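PDB 2X26: putative aliphatic sulfonates-binding protein from Escherichia coli, which probably serves as the periplasmic solute-binding component of an ABC transport system that takes up aliphatic sulfonates. Local coordinates for residues 23-26 with 27-31; 240-243 with 244-247. All coordinates share one frame; numbering follows the deposited sequence.

Interaction 1. Residues 23-26 with 27-31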
loop_
_atom_site.group_PDB
_atom_site.type_symbol
_atom_site.label_atom_id
_atom_site.label_comp_id
_atom_site.label_asym_id
_atom_site.label_seq_id
_atom_site.Cartn_x
_atom_site.Cartn_y
_atom_site.Cartn_z
ATOM N N GLN A 23 -7.786 0.797 -19.085
ATOM C CA GLN A 23 -8.914 1.724 -19.142
ATOM C C GLN A 23 -10.207 1.163 -18.576
ATOM O O GLN A 23 -11.288 1.512 -19.007
ATOM C CB GLN A 23 -9.111 2.312 -20.570
ATOM C CG GLN A 23 -7.883 3.182 -20.932
ATOM C CD GLN A 23 -8.047 3.966 -22.210
ATOM O OE1 GLN A 23 -9.047 3.845 -22.886
ATOM N NE2 GLN A 23 -7.055 4.793 -22.538
ATOM N N LEU A 24 -10.096 0.280 -17.594
ATOM C CA LEU A 24 -11.291 -0.406 -17.072
ATOM C C LEU A 24 -12.307 0.532 -16.432
ATOM O O LEU A 24 -13.504 0.378 -16.670
ATOM C CB LEU A 24 -10.889 -1.479 -16.068
ATOM C CG LEU A 24 -9.993 -2.612 -16.589
ATOM C CD1 LEU A 24 -9.691 -3.502 -15.409
ATOM C CD2 LEU A 24 -10.668 -3.379 -17.774
ATOM N N LEU A 25 -11.842 1.523 -15.668
ATOM C CA LEU A 25 -12.770 2.455 -15.011
ATOM C C LEU A 25 -13.428 3.387 -16.005
ATOM O O LEU A 25 -14.600 3.687 -15.898
ATOM C CB LEU A 25 -12.063 3.284 -13.935
ATOM C CG LEU A 25 -11.636 2.538 -12.681
ATOM C CD1 LEU A 25 -11.089 3.505 -11.660
ATOM C CD2 LEU A 25 -12.757 1.709 -12.026
ATOM N N GLU A 26 -12.651 3.848 -16.974
ATOM C CA GLU A 26 -13.214 4.727 -17.986
ATOM C C GLU A 26 -14.341 4.011 -18.727
ATOM O O GLU A 26 -15.373 4.622 -19.004
ATOM C CB GLU A 26 -12.125 5.223 -18.934
ATOM C CG GLU A 26 -11.114 6.211 -18.307
ATOM C CD GLU A 26 -9.973 5.555 -17.583
ATOM O OE1 GLU A 26 -9.948 4.319 -17.442
ATOM O OE2 GLU A 26 -9.068 6.298 -17.148
ATOM N N LYS A 27 -14.145 2.732 -19.025
ATOM C CA LYS A 27 -15.140 1.974 -19.750
ATOM C C LYS A 27 -16.310 1.595 -18.842
ATOM O O LYS A 27 -17.466 1.642 -19.282
ATOM C CB LYS A 27 -14.505 0.726 -20.341
ATOM C CG LYS A 27 -13.518 1.023 -21.448
ATOM C CD LYS A 27 -13.012 -0.274 -22.074
ATOM C CE LYS A 27 -11.979 -0.999 -21.216
ATOM N NZ LYS A 27 -11.925 -2.501 -21.420
ATOM N N ARG A 28 -16.028 1.253 -17.553
ATOM C CA ARG A 28 -17.140 0.844 -16.676
ATOM C C ARG A 28 -18.040 1.943 -16.189
ATOM O O ARG A 28 -19.228 1.710 -15.977
ATOM C CB ARG A 28 -16.672 0.080 -15.472
ATOM C CG ARG A 28 -16.149 -1.195 -15.888
ATOM C CD ARG A 28 -15.801 -2.021 -14.729
ATOM N NE ARG A 28 -15.148 -3.183 -15.265
ATOM C CZ ARG A 28 -14.785 -4.212 -14.532
ATOM N NH1 ARG A 28 -15.012 -4.185 -13.225
ATOM N NH2 ARG A 28 -14.197 -5.245 -15.117
ATOM N N TYR A 29 -17.472 3.125 -16.012
ATOM C CA TYR A 29 -18.158 4.286 -15.519
ATOM C C TYR A 29 -18.026 5.464 -16.574
ATOM O O TYR A 29 -17.327 6.445 -16.331
ATOM C CB TYR A 29 -17.566 4.662 -14.171
ATOM C CG TYR A 29 -17.639 3.518 -13.184
ATOM C CD1 TYR A 29 -18.843 3.216 -12.533
ATOM C CD2 TYR A 29 -16.519 2.729 -12.898
ATOM C CE1 TYR A 29 -18.922 2.130 -11.616
ATOM C CE2 TYR A 29 -16.604 1.638 -11.992
ATOM C CZ TYR A 29 -17.808 1.376 -11.339
ATOM O OH TYR A 29 -17.939 0.322 -10.433
ATOM N N PRO A 30 -18.692 5.339 -17.725
ATOM C CA PRO A 30 -18.518 6.364 -18.776
ATOM C C PRO A 30 -19.067 7.732 -18.384
ATOM O O PRO A 30 -18.820 8.726 -19.057
ATOM C CB PRO A 30 -19.318 5.805 -19.961
ATOM C CG PRO A 30 -20.192 4.720 -19.413
ATOM C CD PRO A 30 -19.522 4.202 -18.180
ATOM N N GLU A 31 -19.792 7.780 -17.279
ATOM C CA GLU A 31 -20.431 8.975 -16.822
ATOM C C GLU A 31 -19.649 9.700 -15.747
ATOM O O GLU A 31 -20.069 10.757 -15.264
ATOM C CB GLU A 31 -21.787 8.562 -16.282
ATOM C CG GLU A 31 -22.690 9.641 -15.996
ATOM C CD GLU A 31 -24.121 9.259 -16.289
ATOM O OE1 GLU A 31 -24.416 8.049 -16.566
ATOM O OE2 GLU A 31 -24.930 10.193 -16.240
#
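Leu-25 and Tyr-29 each carry CG anti to their own carbonyl carbon (chi1 -70° and -57°), and this brings the branched end of the leucine to the CD2-CE2 side of the phenol ring. Methyl CD2 of Leu-25 meets CE2 of Tyr-29 at 3.8 Å, an apolar contact between residues one helical turn apart. The carbonyl O of Leu-25 lies at the edge of the same ring, near its plane, while accepting a hydrogen bond from the backbone N of Tyr-29 at 2.9 Å.

Two further bonds of the alpha-helical i to i+4 type complete the short helix: Arg-28 N gives to Leu-24 O at 2.8 Å, and Lys-27 N to Gln-23 O at 3.1 Å. Gln-23 occupies the N-cap, and with its positive phi it also closes the preceding helix in a Schellman motif, so the same residue ends one helix and caps the next. Lys-27 bends at chi3 (-76°) and folds its aliphatic chain back over Gln-23, with CE 3.4 Å from Gln-23 O; its NZ ends 4.0 Å from Leu-24 CD2. A long, flexible lysine suits this exposed flank. The extended Arg-28 instead passes its CG close to Leu-24 O and carries its guanidinium off the helix. At Tyr-29 the backbone leaves helical geometry, and Pro-30, which has no N-H to offer, follows.

In the fold, one side of helix 24-28 packs on strands 4-9 and 33-38 and on helix 199-218. Leu-25, apolar and branched, suits its buried place against Leu-5, Ile-7, Ile-34 and Phe-209, whereas Arg-28 forms a salt bridge with Glu-211 on helix 199-218. Tyr-29 offers a flat ring to Leu-25 and meets Phe-201 edge-to-face, and Glu-26 OE2 is hydrogen-bonded to Trp-36 NE1 on strand 33-38.

Interaction 2. Residues 240-243 with 244-247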
loop_
_atom_site.group_PDB
_atom_site.type_symbol
_atom_site.label_atom_id
_atom_site.label_comp_id
_atom_site.label_asym_id
_atom_site.label_seq_id
_atom_site.Cartn_x
_atom_site.Cartn_y
_atom_site.Cartn_z
ATOM N N SER A 240 10.321 -11.519 -11.046
ATOM C CA SER A 240 10.649 -11.791 -9.636
ATOM C C SER A 240 9.688 -11.034 -8.725
ATOM O O SER A 240 9.141 -11.601 -7.765
ATOM C CB SER A 240 12.080 -11.341 -9.367
ATOM O OG SER A 240 12.516 -11.661 -8.047
ATOM N N TYR A 241 9.475 -9.753 -9.023
ATOM C CA TYR A 241 8.549 -8.943 -8.261
ATOM C C TYR A 241 7.133 -9.553 -8.170
ATOM O O TYR A 241 6.550 -9.650 -7.056
ATOM C CB TYR A 241 8.455 -7.562 -8.920
ATOM C CG TYR A 241 7.485 -6.628 -8.294
ATOM C CD1 TYR A 241 7.859 -5.825 -7.239
ATOM C CD2 TYR A 241 6.176 -6.552 -8.755
ATOM C CE1 TYR A 241 6.920 -4.948 -6.634
ATOM C CE2 TYR A 241 5.255 -5.688 -8.189
ATOM C CZ TYR A 241 5.626 -4.895 -7.148
ATOM O OH TYR A 241 4.701 -4.024 -6.640
ATOM N N LEU A 242 6.585 -9.997 -9.301
ATOM C CA LEU A 242 5.243 -10.623 -9.294
ATOM C C LEU A 242 5.254 -11.957 -8.555
ATOM O O LEU A 242 4.283 -12.291 -7.835
ATOM C CB LEU A 242 4.750 -10.815 -10.746
ATOM C CG LEU A 242 4.423 -9.521 -11.505
ATOM C CD1 LEU A 242 3.899 -10.032 -12.873
ATOM C CD2 LEU A 242 3.317 -8.684 -10.806
ATOM N N ASP A 243 6.357 -12.707 -8.672
ATOM C CA ASP A 243 6.478 -13.986 -7.984
ATOM C C ASP A 243 6.504 -13.851 -6.421
ATOM O O ASP A 243 6.300 -14.842 -5.721
ATOM C CB ASP A 243 7.724 -14.712 -8.466
ATOM C CG ASP A 243 7.567 -15.288 -9.846
ATOM O OD1 ASP A 243 6.392 -15.408 -10.295
ATOM O OD2 ASP A 243 8.615 -15.657 -10.467
ATOM N N HIS A 244 6.782 -12.666 -5.890
ATOM C CA HIS A 244 6.790 -12.492 -4.429
ATOM C C HIS A 244 5.428 -12.050 -3.898
ATOM O O HIS A 244 5.311 -11.766 -2.705
ATOM C CB HIS A 244 7.857 -11.483 -3.996
ATOM C CG HIS A 244 9.233 -11.850 -4.443
ATOM N ND1 HIS A 244 10.157 -10.910 -4.850
ATOM C CD2 HIS A 244 9.837 -13.057 -4.564
ATOM C CE1 HIS A 244 11.278 -11.523 -5.192
ATOM N NE2 HIS A 244 11.111 -12.829 -5.027
ATOM N N ARG A 245 4.414 -11.966 -4.769
ATOM C CA ARG A 245 3.080 -11.487 -4.344
ATOM C C ARG A 245 2.101 -12.620 -4.231
ATOM O O ARG A 245 2.141 -13.576 -5.055
ATOM C CB ARG A 245 2.508 -10.548 -5.396
ATOM C CG ARG A 245 3.356 -9.276 -5.549
ATOM C CD ARG A 245 2.805 -8.535 -6.739
ATOM N NE ARG A 245 1.687 -7.681 -6.349
ATOM C CZ ARG A 245 0.445 -7.721 -6.834
ATOM N NH1 ARG A 245 0.050 -8.650 -7.724
ATOM N NH2 ARG A 245 -0.423 -6.796 -6.375
ATOM N N PRO A 246 1.255 -12.576 -3.203
ATOM C CA PRO A 246 0.201 -13.578 -3.134
ATOM C C PRO A 246 -0.935 -13.202 -4.101
ATOM O O PRO A 246 -0.960 -12.081 -4.614
ATOM C CB PRO A 246 -0.301 -13.424 -1.675
ATOM C CG PRO A 246 -0.163 -12.007 -1.408
ATOM C CD PRO A 246 1.140 -11.585 -2.107
ATOM N N PRO A 247 -1.896 -14.118 -4.341
ATOM C CA PRO A 247 -3.062 -13.664 -5.107
ATOM C C PRO A 247 -3.734 -12.491 -4.379
ATOM O O PRO A 247 -3.866 -12.523 -3.143
ATOM C CB PRO A 247 -3.981 -14.912 -5.098
ATOM C CG PRO A 247 -2.992 -16.082 -5.006
ATOM C CD PRO A 247 -1.973 -15.560 -4.002
HETATM O O HOH W 1 2.648 -5.411 -5.210
#
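His-244 lays one face of its imidazole over the carbonyl O of Ser-240, which sits 3.1 Å above the ring plane, over its centre. The serine hydroxyl reaches the same ring from its CE1 corner, with OG 3.1 Å from His-244 CE1. Beyond this pair, His-244 stacks on Tyr-163, while Ser-240 OG bonds to Ser-164 OG.

On another side of the helix end, Arg-245 runs alongside Leu-242 and crosses Tyr-241. Its chain bends at chi3 (86°), and the guanidinium ends nearly parallel to the phenol plane (9° apart), but it is the methylene that touches: CD lies 4.0 Å from Tyr-241 CE2. One water links the polar ends, accepting from Arg-245 NE at 2.7 Å and hydrogen-bonded to Tyr-241 OH at 2.9 Å.

The backbone closes in i to i+3 bonds, His-244 N to Tyr-241 O at 3.2 Å and Arg-245 N to Leu-242 O at 3.1 Å, with both donors above the carbonyl planes. His-244 N keeps only a weak bond to Ser-240 O, as the alpha-helix tightens into a 3-10-like turn. Asp-213 and a glycerol, probably from the crystallisation liquor, hold Arg-245 NH2. Asp-160, hydrogen-bonded to His-244 ND1, fixes the imidazole's rotation and would be expected to polarise it.

How the interactions relate
Interaction 1 precedes interaction 2 along the chain; their centres lie 27 Å apart, and their nearest atoms are still about 13 Å from each other. Both occur where a helix gives way to loop: helix 24-28 before strand 33-38, and helix 235-243 before the connection to helix 255-270. Helix 199-218 is their common neighbour, meeting residues 23-31 through Thr-208 and Glu-211 and residues 240-247 through Asp-213 and Thr-216. Interaction 1 is outlying packing beside the sheet containing strands 4-9 and 33-38. Interaction 2 is more central: it touches helix 14-21 and also Asp-160, which follows strand 155-159 of the other sheet, consistent with a place where the two domains of a solute-binding protein meet.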